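Local coordinates for heat shock protein 16 (Schizosaccharomyces pombe, PDB 3W1Z), which assembles into a 16-subunit oligomer and probably acts as a stress-response chaperone that binds unfolded proteins, at residues 27-32 / 101-106. Sequence-based numbering, arbitrary orientation.
Sequences LNNQIP and SRTITI
This is a sparse loop-on-strand contact at the edge of the alpha-crystallin domain's beta sandwich: residues 27-32, in the loop between helix 11-23 and strand 39-43, run beside the end of strand 98-105, an outermost strand, within this chain, of the sheet it shares with strand 70-77. The two courses are nearly antiparallel, 163° apart, yet no backbone hydrogen bonds join them, so the loop leans on the strand without extending the sheet. Toward the sheet interior, Arg102 and Ile104 pair by backbone hydrogen bonds with Ile73 and Leu71, whereas the carbonyl of Thr103 faces the loop. Asn28 sits closest there, its CB 3.1 Å from Thr103 O. Its CG is anti to its own carbonyl carbon (chi1 -70°), and this carries the amide past Thr103 to the hydroxyl of Thr105, the two side chains about perpendicular. A short polar side chain suits this buried place between a carbonyl and a hydroxyl. Replacing it by alanine would keep the CB contact but is likely to leave a gap where the amide lay, with the Thr105 hydroxyl losing that polar neighbour. Beta-branched Thr103 and Thr105 favour the extended strand backbone and put hydroxyls on the loop side. Asn29 follows with a left-handed backbone (phi 44°), a conformation that asparagine tolerates well, and its ND2 ends 3.9 Å from Thr103 OG1, a loose approach; that hydroxyl is hydrogen-bonded to Thr72 OG1. On the other face, Arg102 and Ile104 touch Ile39 of the second sheet, and Arg102 also forms a salt bridge with Glu94 of a neighbouring subunit. Farther along, the contact turns apolar and thin: Ile31, long enough to span the wider separation, lays its CD1 4.1 Å from CB of the small Ser101.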
# COMPACT_ATOMS: atom_id res chain seq x y z
N LEU B 27 15.02 -9.53 6.95
CA LEU B 27 15.63 -9.55 5.63
C LEU B 27 16.92 -10.36 5.57
O LEU B 27 17.56 -10.45 4.52
CB LEU B 27 15.87 -8.12 5.14
CG LEU B 27 15.84 -7.88 3.63
CD1 LEU B 27 14.67 -8.61 3.01
CD2 LEU B 27 15.75 -6.40 3.33
N ASN B 28 17.32 -10.94 6.70
CA ASN B 28 18.49 -11.81 6.72
C ASN B 28 18.23 -13.16 7.38
O ASN B 28 18.01 -13.22 8.59
CB ASN B 28 19.65 -11.12 7.46
CG ASN B 28 20.23 -9.96 6.68
OD1 ASN B 28 19.70 -8.85 6.72
ND2 ASN B 28 21.33 -10.20 5.98
N ASN B 29 18.26 -14.22 6.58
CA ASN B 29 18.33 -15.60 7.08
C ASN B 29 17.39 -15.92 8.25
O ASN B 29 17.81 -16.53 9.23
CB ASN B 29 19.78 -15.94 7.44
CG ASN B 29 19.99 -17.43 7.67
OD1 ASN B 29 19.23 -18.26 7.17
ND2 ASN B 29 21.02 -17.77 8.44
N GLN B 30 16.14 -15.49 8.16
CA GLN B 30 15.20 -15.75 9.26
C GLN B 30 14.82 -17.22 9.31
O GLN B 30 14.61 -17.86 8.28
CB GLN B 30 13.97 -14.85 9.17
CG GLN B 30 13.08 -14.87 10.42
CD GLN B 30 13.72 -14.23 11.64
OE1 GLN B 30 14.88 -13.82 11.62
NE2 GLN B 30 12.96 -14.14 12.73
N ILE B 31 14.73 -17.76 10.53
CA ILE B 31 14.60 -19.20 10.74
C ILE B 31 13.26 -19.80 10.26
O ILE B 31 13.27 -20.83 9.58
CB ILE B 31 14.97 -19.62 12.19
CG1 ILE B 31 16.47 -19.44 12.42
CG2 ILE B 31 14.60 -21.06 12.44
CD1 ILE B 31 16.92 -18.01 12.71
N PRO B 32 12.11 -19.17 10.58
CA PRO B 32 11.75 -18.12 11.54
C PRO B 32 11.70 -18.59 12.99
O PRO B 32 11.69 -17.77 13.91
CB PRO B 32 10.36 -17.70 11.08
CG PRO B 32 9.80 -18.92 10.48
CD PRO B 32 10.95 -19.57 9.76
N SER B 101 19.74 -17.00 16.50
CA SER B 101 20.68 -16.66 15.44
C SER B 101 20.34 -15.29 14.88
O SER B 101 19.18 -14.98 14.61
CB SER B 101 20.66 -17.72 14.34
OG SER B 101 21.80 -17.61 13.50
N ARG B 102 21.36 -14.46 14.70
CA ARG B 102 21.20 -13.14 14.13
C ARG B 102 22.29 -12.88 13.11
O ARG B 102 23.48 -12.90 13.43
CB ARG B 102 21.24 -12.07 15.23
CG ARG B 102 20.99 -10.65 14.73
CD ARG B 102 19.56 -10.47 14.25
NE ARG B 102 19.32 -9.12 13.73
CZ ARG B 102 18.75 -8.14 14.43
NH1 ARG B 102 18.36 -8.35 15.68
NH2 ARG B 102 18.57 -6.95 13.87
N THR B 103 21.88 -12.66 11.86
CA THR B 103 22.83 -12.36 10.80
C THR B 103 22.60 -10.96 10.27
O THR B 103 21.47 -10.59 9.93
CB THR B 103 22.69 -13.36 9.63
OG1 THR B 103 22.77 -14.70 10.13
CG2 THR B 103 23.81 -13.13 8.62
N ILE B 104 23.66 -10.16 10.22
CA ILE B 104 23.58 -8.85 9.59
C ILE B 104 24.64 -8.70 8.51
O ILE B 104 25.78 -9.13 8.69
CB ILE B 104 23.70 -7.70 10.61
CG1 ILE B 104 25.02 -7.79 11.39
CG2 ILE B 104 22.51 -7.69 11.57
CD1 ILE B 104 25.26 -6.61 12.32
N THR B 105 24.26 -8.12 7.39
CA THR B 105 25.21 -7.83 6.33
C THR B 105 25.85 -6.48 6.63
O THR B 105 25.16 -5.47 6.69
CB THR B 105 24.52 -7.76 4.96
OG1 THR B 105 23.84 -9.00 4.70
CG2 THR B 105 25.54 -7.51 3.86
N ILE B 106 27.16 -6.46 6.83
CA ILE B 106 27.83 -5.21 7.14
C ILE B 106 28.21 -4.45 5.87
O ILE B 106 28.89 -4.99 4.99
CB ILE B 106 29.04 -5.41 8.08
CG1 ILE B 106 29.85 -6.64 7.67
CG2 ILE B 106 28.57 -5.55 9.52
CD1 ILE B 106 31.03 -6.34 6.79